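PDB 3KXW: saframycin Mx1 synthetase B from Legionella pneumophila subsp. pneumophila, which belongs to the ANL clan of AMP-binding enzymes, with a large N-terminal AMP-binding region followed by a smaller C-terminal domain of the AMP-binding_C kind. Local coordinates for residues G222-I227 with A332-T337; T201-N206 with A322-Y327; V14-L19 with P230-I235. One frame throughout, in Å; residues are numbered along the deposited sequence.

Contact 1. Residues G222-I227 with A332-T337; sequences GLIGCI and ATLLVT. With 1ZZ (5'-O-[(S)-(dodecanoyloxy)(hydroxy)phosphoryl]adenosine), chain B.
Ile224 sends its two branches to two consecutive residues, Thr333 and Leu334. CG1 stands anti to the carbonyl carbon (chi1 -63°) and the chain runs on extended, which carries CD1 to the carbonyl oxygen of Thr333: Ile224 CD1 lies 3.2 Å from Thr333 O, a tight approach. Thr333 crosses the isoleucine at about a right angle, its CG2 3.9 Å from the same CD1, while its OG1 turns off to bond Ser408 O. The other branch, Ile224 CG2, slides past Leu334 in the opposite direction and meets Leu334 CD2 at 4.0 Å. Here helix 220-233, which has a pi-type turn at 222-227, packs on the turn leading into strand 335-338 and lines the ligand pocket of this AMP-binding fold; the strand carries a classic beta bulge, Val336 and Thr337 both facing Tyr327. Leu334 works in both directions. Its CD2 rests 3.6 Å from Gly225 N and also lies against C4 of 1ZZ, in the dodecanoyl chain, while its CD1 is 3.5 Å from C11 of that chain. Further along the ligand, Gly225 O sits 3.2 Å from the terminal C1, and Leu335 CD1 touches C7 at 3.8 Å.

Contact 2. Residues T201-N206 with A322-Y327; sequences TSFHMN and AFYPCY. With 1ZZ (5'-O-[(S)-(dodecanoyloxy)(hydroxy)phosphoryl]adenosine), chain B.
Phe203 and Tyr324 meet as an edge-to-face aromatic pair, the edge of the tyrosine directed at the face of the phenylalanine. The pair joins the end of helix 189-202, closed by a Schellman motif with His204 at C-prime, to strand 323-328, in the middle of the five-stranded mixed sheet of this AMP-binding fold that also holds 293-296 and 335-338. In the motif His204 N bonds back to Thr201 O and Met205 N to Phe200 O, and Phe203 leaves the helix at just this point. The Phe203 and Tyr324 ring planes meet at 51°, well short of perpendicular, and their centroids are 4.8 Å apart. Nearest is Tyr324 CE2, 3.8 Å from Phe203 CZ. Tyr324 holds CG anti to its own amide nitrogen (chi1 -172°), which reaches the ring out from the strand toward the helix end; its hydroxyl is taken by Gly339 O.

On the opposite side of Phe203 lies the dodecanoyl chain of 1ZZ. C3 comes within 3.4 Å of Phe203 CZ, and C1 lies over that face, offset toward the rim. The phenylalanine is therefore sandwiched between ligand and tyrosine. Met205, present as selenomethionine and extended beyond CG, brings its CE to 3.7 Å from C1, at the far end of the chain. Cys326 serves both parts of the ligand: its SG, held between the backbone nitrogen and the carbonyl carbon, lies 3.4 Å from C7 of the chain, and its backbone accepts from the adenine, N5 to Cys326 O, at 2.9 Å with an N-H...O angle of 150°.

Contact 3. Residues V14-L19 with P230-I235; sequences VDVVRL and PIYGGI
Val16 and Val17 of helix 13-23 carry the contact, packing against Tyr232 and Ile231 near the end of helix 220-233. Two residues before Val16, Val14 turns instead to helix 76-87, against Leu86 and Tyr87. Asp15 points to another side of the helix, where its OD1 takes Arg18 NH1 at 3.0 Å in a salt bridge; the guanidinium comes from above the carboxylate plane, 51° out of it, and this carboxylate is in turn tilted 19° from the plane of the guanidinium. Val16 then turns squarely to the neighbour. Its CG1, anti to the amide nitrogen, lies 3.6 Å from the carbonyl oxygen Tyr232 O, and CG2 reaches Tyr232 CD1 at 4.2 Å. The tyrosine side chain leaves its helix away from Val16, so the ring is met obliquely, at CD1; beyond it the hydroxyl bonds Ser2 N. The same Tyr232 O accepts Arg20 NH2, so the carbonyl is both packed and bonded by one helix.

This is helix-on-helix packing within the AMP-binding fold, made where helix 220-233, kinked at Pro230, is about to finish: Gly234, with positive phi, forms a Schellman motif, and Ile235 N bonds back to Pro230 O. With Val17 the line of contact moves to Ile231. The two side chains cross obliquely, and a single methyl from each does the touching. On the valine this is the branch anti to the carbonyl carbon, on the isoleucine the branch anti to the backbone nitrogen, and they meet closely, Val17 CG2 to Ile231 CG2 at 3.5 Å.

From the N terminus, segment 14-19, on helix 13-23, is the first of the six and waits some 210 residues before 230-235 returns to close contact 3. In between the chain passes 201-206 and then 222-227, whose partners come only later: 322-327 closes contact 2, and 332-337 closes contact 1 soon after. All three pairs therefore cross; none is nested in another. Contacts 1 and 3 share helix 220-233, one using its first half and the other its last turn. Contacts 1 and 2 share a sheet, since strands 323-328 and 335-338 are neighbours in it, and both reach the ligand. Together they tie helix 13-23, helices 189-202 and 220-233 and that sheet.

Contact 1. Residues G222-I227 with A332-T337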
loop_
_atom_site.group_PDB
_atom_site.type_symbol
_atom_site.label_atom_id
_atom_site.label_comp_id
_atom_site.label_asym_id
_atom_site.label_seq_id
_atom_site.Cartn_x
_atom_site.Cartn_y
_atom_site.Cartn_z
ATOM N N GLY A 222 5.132 0.711 0.228
ATOM C CA GLY A 222 5.974 1.449 -0.697
ATOM C C GLY A 222 6.922 2.407 0.017
ATOM O O GLY A 222 7.979 2.749 -0.518
ATOM N N LEU A 223 6.553 2.851 1.221
ATOM C CA LEU A 223 7.428 3.735 2.000
ATOM C C LEU A 223 8.428 2.914 2.834
ATOM O O LEU A 223 9.641 3.050 2.680
ATOM C CB LEU A 223 6.593 4.641 2.936
ATOM C CG LEU A 223 7.420 5.453 3.945
ATOM C CD1 LEU A 223 8.450 6.339 3.242
ATOM C CD2 LEU A 223 6.527 6.278 4.882
ATOM N N ILE A 224 7.907 2.045 3.703
ATOM C CA ILE A 224 8.761 1.366 4.681
ATOM C C ILE A 224 9.561 0.236 4.028
ATOM O O ILE A 224 10.765 0.125 4.205
ATOM C CB ILE A 224 7.930 0.865 5.873
ATOM C CG1 ILE A 224 7.286 2.077 6.607
ATOM C CG2 ILE A 224 8.772 0.006 6.818
ATOM C CD1 ILE A 224 6.359 1.651 7.710
ATOM N N GLY A 225 8.872 -0.580 3.242
ATOM C CA GLY A 225 9.509 -1.668 2.530
ATOM C C GLY A 225 10.453 -1.234 1.428
ATOM O O GLY A 225 11.576 -1.720 1.349
ATOM N N CYS A 226 10.009 -0.341 0.558
ATOM C CA CYS A 226 10.747 -0.142 -0.694
ATOM C C CYS A 226 11.618 1.126 -0.730
ATOM O O CYS A 226 12.353 1.347 -1.682
ATOM C CB CYS A 226 9.781 -0.158 -1.877
ATOM S SG CYS A 226 8.864 -1.709 -1.966
ATOM N N ILE A 227 11.542 1.949 0.312
ATOM C CA ILE A 227 12.384 3.153 0.363
ATOM C C ILE A 227 13.244 3.175 1.636
ATOM O O ILE A 227 14.474 3.257 1.565
ATOM C CB ILE A 227 11.557 4.469 0.287
ATOM C CG1 ILE A 227 10.773 4.554 -1.022
ATOM C CG2 ILE A 227 12.480 5.707 0.408
ATOM C CD1 ILE A 227 9.759 5.678 -1.083
ATOM N N ALA A 332 1.525 -2.328 12.952
ATOM C CA ALA A 332 2.703 -3.096 13.339
ATOM C C ALA A 332 3.926 -2.659 12.531
ATOM O O ALA A 332 4.868 -3.432 12.324
ATOM C CB ALA A 332 2.454 -4.581 13.182
ATOM N N THR A 333 3.904 -1.391 12.120
ATOM C CA THR A 333 4.906 -0.781 11.269
ATOM C C THR A 333 4.800 -1.313 9.853
ATOM O O THR A 333 4.415 -0.583 8.952
ATOM C CB THR A 333 6.348 -0.896 11.850
ATOM O OG1 THR A 333 6.377 -0.262 13.133
ATOM C CG2 THR A 333 7.310 -0.193 10.979
ATOM N N LEU A 334 5.103 -2.593 9.652
ATOM C CA LEU A 334 4.823 -3.178 8.346
ATOM C C LEU A 334 4.783 -4.685 8.419
ATOM O O LEU A 334 3.710 -5.264 8.506
ATOM C CB LEU A 334 5.836 -2.732 7.293
ATOM C CG LEU A 334 5.504 -3.188 5.860
ATOM C CD1 LEU A 334 4.259 -2.481 5.339
ATOM C CD2 LEU A 334 6.707 -2.916 4.963
ATOM N N LEU A 335 5.945 -5.321 8.387
ATOM C CA LEU A 335 5.998 -6.772 8.135
ATOM C C LEU A 335 5.741 -7.595 9.389
ATOM O O LEU A 335 6.450 -7.423 10.378
ATOM C CB LEU A 335 7.365 -7.136 7.539
ATOM C CG LEU A 335 7.658 -8.608 7.279
ATOM C CD1 LEU A 335 6.706 -9.193 6.191
ATOM C CD2 LEU A 335 9.135 -8.779 6.898
ATOM N N VAL A 336 4.767 -8.513 9.321
ATOM C CA VAL A 336 4.372 -9.369 10.456
ATOM C C VAL A 336 4.677 -10.838 10.187
ATOM O O VAL A 336 5.254 -11.510 11.042
ATOM C CB VAL A 336 2.868 -9.194 10.807
ATOM C CG1 VAL A 336 2.394 -10.197 11.894
ATOM C CG2 VAL A 336 2.629 -7.768 11.275
ATOM N N THR A 337 4.306 -11.330 9.004
ATOM C CA THR A 337 4.626 -12.713 8.626
ATOM C C THR A 337 5.194 -12.802 7.215
ATOM O O THR A 337 4.864 -11.996 6.361
ATOM C CB THR A 337 3.382 -13.670 8.704
ATOM O OG1 THR A 337 2.442 -13.360 7.666
ATOM C CG2 THR A 337 2.687 -13.550 10.033
HETATM P P 1ZZ B . -2.230 -1.377 5.729
HETATM C C1 1ZZ B . 11.047 -4.843 0.656
HETATM N N1 1ZZ B . -3.638 -7.515 4.443
HETATM O O1 1ZZ B . -1.006 -3.646 3.736
HETATM C C2 1ZZ B . 9.528 -5.056 0.671
HETATM N N2 1ZZ B . -1.610 -8.365 4.038
HETATM O O2 1ZZ B . -0.718 -1.937 5.318
HETATM C C3 1ZZ B . 9.041 -5.647 2.000
HETATM N N3 1ZZ B . -5.036 -9.669 3.910
HETATM O O3 1ZZ B . -2.185 -0.853 7.078
HETATM C C4 1ZZ B . 7.527 -5.446 2.165
HETATM N N4 1ZZ B . -3.615 -11.489 3.219
HETATM O O4 1ZZ B . -2.635 -0.222 4.678
HETATM C C5 1ZZ B . 6.911 -6.378 3.222
HETATM N N5 1ZZ B . -1.282 -11.412 3.143
HETATM O O5 1ZZ B . -3.376 -2.582 5.599
HETATM C C6 1ZZ B . 5.389 -6.178 3.209
HETATM O O6 1ZZ B . -4.280 -5.137 4.746
HETATM C C7 1ZZ B . 4.427 -7.066 4.036
HETATM O O7 1ZZ B . -6.215 -6.628 6.329
HETATM C C8 1ZZ B . 2.904 -6.899 3.864
HETATM O O8 1ZZ B . -4.879 -5.532 8.104
HETATM C C9 1ZZ B . 2.427 -5.723 4.732
HETATM C C10 1ZZ B . 1.180 -4.990 4.182
HETATM C C11 1ZZ B . 0.990 -3.680 4.997
HETATM C C12 1ZZ B . -0.505 -3.309 4.990
HETATM C C13 1ZZ B . -3.212 -3.818 6.260
HETATM C C14 1ZZ B . -4.286 -4.662 5.960
HETATM C C15 1ZZ B . -4.382 -5.904 6.920
HETATM C C16 1ZZ B . -5.114 -6.783 6.260
HETATM C C17 1ZZ B . -4.584 -6.610 4.921
HETATM C C18 1ZZ B . -2.203 -7.292 4.405
HETATM C C19 1ZZ B . -2.677 -9.375 3.766
HETATM C C20 1ZZ B . -3.844 -8.879 4.056
HETATM C C21 1ZZ B . -4.946 -10.901 3.470
HETATM C C22 1ZZ B . -2.583 -10.828 3.347
#

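Contact 2. Residues T201-N206 with A322-Y327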
loop_
_atom_site.group_PDB
_atom_site.type_symbol
_atom_site.label_atom_id
_atom_site.label_comp_id
_atom_site.label_asym_id
_atom_site.label_seq_id
_atom_site.Cartn_x
_atom_site.Cartn_y
_atom_site.Cartn_z
ATOM N N THR A 201 16.291 -8.730 7.072
ATOM C CA THR A 201 16.683 -10.075 7.459
ATOM C C THR A 201 15.807 -11.126 6.821
ATOM O O THR A 201 16.311 -12.093 6.238
ATOM C CB THR A 201 16.615 -10.244 8.968
ATOM O OG1 THR A 201 17.623 -9.430 9.560
ATOM C CG2 THR A 201 16.857 -11.685 9.342
ATOM N N SER A 202 14.495 -10.933 6.933
ATOM C CA SER A 202 13.526 -11.926 6.464
ATOM C C SER A 202 13.590 -12.080 4.939
ATOM O O SER A 202 13.408 -13.181 4.426
ATOM C CB SER A 202 12.107 -11.570 6.935
ATOM O OG SER A 202 12.016 -11.605 8.358
ATOM N N PHE A 203 13.880 -10.981 4.241
ATOM C CA PHE A 203 14.010 -10.981 2.779
ATOM C C PHE A 203 15.401 -11.424 2.293
ATOM O O PHE A 203 15.688 -11.364 1.105
ATOM C CB PHE A 203 13.646 -9.607 2.168
ATOM C CG PHE A 203 12.152 -9.388 2.008
ATOM C CD1 PHE A 203 11.316 -9.334 3.128
ATOM C CD2 PHE A 203 11.588 -9.240 0.745
ATOM C CE1 PHE A 203 9.920 -9.155 2.992
ATOM C CE2 PHE A 203 10.194 -9.047 0.601
ATOM C CZ PHE A 203 9.379 -9.005 1.731
ATOM N N HIS A 204 16.258 -11.855 3.213
ATOM C CA HIS A 204 17.599 -12.310 2.847
ATOM C C HIS A 204 18.331 -11.295 1.972
ATOM O O HIS A 204 18.963 -11.664 0.983
ATOM C CB HIS A 204 17.530 -13.650 2.110
ATOM C CG HIS A 204 17.218 -14.827 2.987
ATOM N ND1 HIS A 204 16.451 -14.737 4.128
ATOM C CD2 HIS A 204 17.542 -16.137 2.864
ATOM C CE1 HIS A 204 16.335 -15.930 4.685
ATOM N NE2 HIS A 204 16.983 -16.801 3.932
HETATM N N MSE A 205 18.240 -10.015 2.323
HETATM C CA MSE A 205 18.917 -8.969 1.563
HETATM C C MSE A 205 20.419 -9.063 1.755
HETATM O O MSE A 205 20.881 -9.511 2.795
HETATM C CB MSE A 205 18.434 -7.590 2.014
HETATM C CG MSE A 205 16.958 -7.420 1.764
HETATM SE SE MSE A 205 16.361 -5.571 1.829
HETATM C CE MSE A 205 14.473 -5.952 1.593
ATOM N N ASN A 206 21.159 -8.631 0.752
ATOM C CA ASN A 206 22.617 -8.658 0.798
ATOM C C ASN A 206 23.100 -7.585 -0.151
ATOM O O ASN A 206 22.298 -6.759 -0.599
ATOM C CB ASN A 206 23.170 -10.047 0.434
ATOM C CG ASN A 206 22.750 -10.514 -0.957
ATOM O OD1 ASN A 206 22.763 -9.760 -1.919
ATOM N ND2 ASN A 206 22.399 -11.791 -1.062
ATOM N N ALA A 322 9.900 -17.557 -6.791
ATOM C CA ALA A 322 10.196 -16.182 -6.400
ATOM C C ALA A 322 9.049 -15.581 -5.567
ATOM O O ALA A 322 9.261 -14.684 -4.730
ATOM C CB ALA A 322 10.450 -15.328 -7.635
ATOM N N PHE A 323 7.829 -16.064 -5.788
ATOM C CA PHE A 323 6.663 -15.442 -5.159
ATOM C C PHE A 323 6.760 -15.563 -3.665
ATOM O O PHE A 323 7.051 -16.648 -3.153
ATOM C CB PHE A 323 5.357 -16.082 -5.626
ATOM C CG PHE A 323 4.751 -15.416 -6.822
ATOM C CD1 PHE A 323 4.407 -14.069 -6.785
ATOM C CD2 PHE A 323 4.478 -16.132 -7.975
ATOM C CE1 PHE A 323 3.810 -13.466 -7.880
ATOM C CE2 PHE A 323 3.911 -15.528 -9.068
ATOM C CZ PHE A 323 3.555 -14.188 -9.013
ATOM N N TYR A 324 6.503 -14.450 -2.968
ATOM C CA TYR A 324 6.715 -14.377 -1.528
ATOM C C TYR A 324 5.520 -13.699 -0.880
ATOM O O TYR A 324 5.532 -12.480 -0.693
ATOM C CB TYR A 324 7.985 -13.576 -1.221
ATOM C CG TYR A 324 8.410 -13.599 0.230
ATOM C CD1 TYR A 324 9.226 -14.603 0.716
ATOM C CD2 TYR A 324 7.994 -12.607 1.112
ATOM C CE1 TYR A 324 9.639 -14.626 2.043
ATOM C CE2 TYR A 324 8.399 -12.621 2.458
ATOM C CZ TYR A 324 9.214 -13.644 2.913
ATOM O OH TYR A 324 9.598 -13.665 4.235
ATOM N N PRO A 325 4.482 -14.490 -0.549
ATOM C CA PRO A 325 3.326 -13.971 0.186
ATOM C C PRO A 325 3.787 -13.452 1.535
ATOM O O PRO A 325 4.685 -14.029 2.140
ATOM C CB PRO A 325 2.430 -15.205 0.360
ATOM C CG PRO A 325 2.840 -16.126 -0.745
ATOM C CD PRO A 325 4.317 -15.902 -0.926
ATOM N N CYS A 326 3.197 -12.359 1.999
ATOM C CA CYS A 326 3.548 -11.833 3.320
ATOM C C CYS A 326 2.361 -11.067 3.861
ATOM O O CYS A 326 1.494 -10.634 3.094
ATOM C CB CYS A 326 4.796 -10.920 3.252
ATOM S SG CYS A 326 4.835 -9.723 1.906
ATOM N N TYR A 327 2.337 -10.873 5.173
ATOM C CA TYR A 327 1.209 -10.205 5.821
ATOM C C TYR A 327 1.740 -9.118 6.754
ATOM O O TYR A 327 2.808 -9.257 7.325
ATOM C CB TYR A 327 0.398 -11.226 6.625
ATOM C CG TYR A 327 -0.526 -10.605 7.669
ATOM C CD1 TYR A 327 -1.769 -10.103 7.317
ATOM C CD2 TYR A 327 -0.143 -10.524 9.004
ATOM C CE1 TYR A 327 -2.625 -9.540 8.269
ATOM C CE2 TYR A 327 -0.996 -9.958 9.947
ATOM C CZ TYR A 327 -2.224 -9.487 9.580
ATOM O OH TYR A 327 -3.045 -8.931 10.542
HETATM P P 1ZZ B . -2.230 -1.377 5.729
HETATM C C1 1ZZ B . 11.047 -4.843 0.656
HETATM N N1 1ZZ B . -3.638 -7.515 4.443
HETATM O O1 1ZZ B . -1.006 -3.646 3.736
HETATM C C2 1ZZ B . 9.528 -5.056 0.671
HETATM N N2 1ZZ B . -1.610 -8.365 4.038
HETATM O O2 1ZZ B . -0.718 -1.937 5.318
HETATM C C3 1ZZ B . 9.041 -5.647 2.000
HETATM N N3 1ZZ B . -5.036 -9.669 3.910
HETATM O O3 1ZZ B . -2.185 -0.853 7.078
HETATM C C4 1ZZ B . 7.527 -5.446 2.165
HETATM N N4 1ZZ B . -3.615 -11.489 3.219
HETATM O O4 1ZZ B . -2.635 -0.222 4.678
HETATM C C5 1ZZ B . 6.911 -6.378 3.222
HETATM N N5 1ZZ B . -1.282 -11.412 3.143
HETATM O O5 1ZZ B . -3.376 -2.582 5.599
HETATM C C6 1ZZ B . 5.389 -6.178 3.209
HETATM O O6 1ZZ B . -4.280 -5.137 4.746
HETATM C C7 1ZZ B . 4.427 -7.066 4.036
HETATM O O7 1ZZ B . -6.215 -6.628 6.329
HETATM C C8 1ZZ B . 2.904 -6.899 3.864
HETATM O O8 1ZZ B . -4.879 -5.532 8.104
HETATM C C9 1ZZ B . 2.427 -5.723 4.732
HETATM C C10 1ZZ B . 1.180 -4.990 4.182
HETATM C C11 1ZZ B . 0.990 -3.680 4.997
HETATM C C12 1ZZ B . -0.505 -3.309 4.990
HETATM C C13 1ZZ B . -3.212 -3.818 6.260
HETATM C C14 1ZZ B . -4.286 -4.662 5.960
HETATM C C15 1ZZ B . -4.382 -5.904 6.920
HETATM C C16 1ZZ B . -5.114 -6.783 6.260
HETATM C C17 1ZZ B . -4.584 -6.610 4.921
HETATM C C18 1ZZ B . -2.203 -7.292 4.405
HETATM C C19 1ZZ B . -2.677 -9.375 3.766
HETATM C C20 1ZZ B . -3.844 -8.879 4.056
HETATM C C21 1ZZ B . -4.946 -10.901 3.470
HETATM C C22 1ZZ B . -2.583 -10.828 3.347
#

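Contact 3. Residues V14-L19 with P230-I235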
loop_
_atom_site.group_PDB
_atom_site.type_symbol
_atom_site.label_atom_id
_atom_site.label_comp_id
_atom_site.label_asym_id
_atom_site.label_seq_id
_atom_site.Cartn_x
_atom_site.Cartn_y
_atom_site.Cartn_z
ATOM N N VAL A 14 18.145 8.453 11.175
ATOM C CA VAL A 14 18.961 9.655 10.927
ATOM C C VAL A 14 20.458 9.319 11.001
ATOM O O VAL A 14 21.238 9.677 10.105
ATOM C CB VAL A 14 18.638 10.797 11.905
ATOM C CG1 VAL A 14 19.667 11.950 11.781
ATOM C CG2 VAL A 14 17.216 11.333 11.652
ATOM N N ASP A 15 20.860 8.647 12.073
ATOM C CA ASP A 15 22.278 8.332 12.266
ATOM C C ASP A 15 22.776 7.264 11.314
ATOM O O ASP A 15 23.957 7.257 10.937
ATOM C CB ASP A 15 22.573 7.976 13.724
ATOM C CG ASP A 15 22.535 9.194 14.619
ATOM O OD1 ASP A 15 22.763 10.318 14.095
ATOM O OD2 ASP A 15 22.285 9.029 15.826
ATOM N N VAL A 16 21.884 6.363 10.909
ATOM C CA VAL A 16 22.253 5.388 9.894
ATOM C C VAL A 16 22.613 6.101 8.591
ATOM O O VAL A 16 23.634 5.788 7.958
ATOM C CB VAL A 16 21.140 4.358 9.626
ATOM C CG1 VAL A 16 21.531 3.470 8.423
ATOM C CG2 VAL A 16 20.897 3.513 10.874
ATOM N N VAL A 17 21.768 7.045 8.166
ATOM C CA VAL A 17 22.032 7.771 6.924
ATOM C C VAL A 17 23.312 8.607 7.045
ATOM O O VAL A 17 24.137 8.618 6.134
ATOM C CB VAL A 17 20.849 8.676 6.507
ATOM C CG1 VAL A 17 21.222 9.522 5.294
ATOM C CG2 VAL A 17 19.627 7.819 6.197
ATOM N N ARG A 18 23.463 9.300 8.168
ATOM C CA ARG A 18 24.674 10.103 8.409
ATOM C C ARG A 18 25.943 9.260 8.280
ATOM O O ARG A 18 26.916 9.695 7.669
ATOM C CB ARG A 18 24.655 10.768 9.793
ATOM C CG ARG A 18 23.717 11.990 9.902
ATOM C CD ARG A 18 23.763 12.658 11.295
ATOM N NE ARG A 18 25.125 13.075 11.699
ATOM C CZ ARG A 18 25.866 12.463 12.626
ATOM N NH1 ARG A 18 25.403 11.393 13.272
ATOM N NH2 ARG A 18 27.084 12.923 12.930
ATOM N N LEU A 19 25.929 8.073 8.879
ATOM C CA LEU A 19 27.101 7.203 8.897
ATOM C C LEU A 19 27.382 6.604 7.523
ATOM O O LEU A 19 28.526 6.552 7.078
ATOM C CB LEU A 19 26.947 6.106 9.941
ATOM C CG LEU A 19 28.210 5.281 10.195
ATOM C CD1 LEU A 19 29.351 6.183 10.649
ATOM C CD2 LEU A 19 27.944 4.194 11.254
ATOM N N PRO A 230 15.781 -0.040 2.020
ATOM C CA PRO A 230 17.021 0.066 1.233
ATOM C C PRO A 230 17.960 1.170 1.741
ATOM O O PRO A 230 19.174 0.987 1.782
ATOM C CB PRO A 230 16.535 0.435 -0.187
ATOM C CG PRO A 230 15.069 0.304 -0.188
ATOM C CD PRO A 230 14.555 0.059 1.196
ATOM N N ILE A 231 17.410 2.327 2.091
ATOM C CA ILE A 231 18.249 3.386 2.653
ATOM C C ILE A 231 18.985 2.900 3.919
ATOM O O ILE A 231 20.205 3.056 4.049
ATOM C CB ILE A 231 17.413 4.675 2.907
ATOM C CG1 ILE A 231 17.006 5.270 1.555
ATOM C CG2 ILE A 231 18.223 5.711 3.720
ATOM C CD1 ILE A 231 16.061 6.470 1.642
ATOM N N TYR A 232 18.236 2.289 4.832
ATOM C CA TYR A 232 18.792 1.663 6.031
ATOM C C TYR A 232 19.860 0.599 5.728
ATOM O O TYR A 232 20.897 0.515 6.399
ATOM C CB TYR A 232 17.629 1.038 6.804
ATOM C CG TYR A 232 18.011 0.100 7.932
ATOM C CD1 TYR A 232 18.435 0.600 9.156
ATOM C CD2 TYR A 232 17.916 -1.275 7.784
ATOM C CE1 TYR A 232 18.754 -0.251 10.202
ATOM C CE2 TYR A 232 18.226 -2.135 8.825
ATOM C CZ TYR A 232 18.641 -1.614 10.022
ATOM O OH TYR A 232 18.955 -2.455 11.049
ATOM N N GLY A 233 19.604 -0.244 4.736
ATOM C CA GLY A 233 20.477 -1.383 4.476
ATOM C C GLY A 233 21.601 -1.173 3.457
ATOM O O GLY A 233 22.341 -2.107 3.155
ATOM N N GLY A 234 21.732 0.032 2.908
ATOM C CA GLY A 234 22.811 0.300 1.960
ATOM C C GLY A 234 22.562 -0.224 0.550
ATOM O O GLY A 234 23.497 -0.515 -0.205
ATOM N N ILE A 235 21.286 -0.334 0.195
ATOM C CA ILE A 235 20.853 -1.049 -1.002
ATOM C C ILE A 235 20.151 -0.113 -1.948
ATOM O O ILE A 235 19.375 0.746 -1.509
ATOM C CB ILE A 235 19.789 -2.111 -0.631
ATOM C CG1 ILE A 235 20.400 -3.215 0.226
ATOM C CG2 ILE A 235 19.107 -2.694 -1.896
ATOM C CD1 ILE A 235 21.651 -3.764 -0.311
#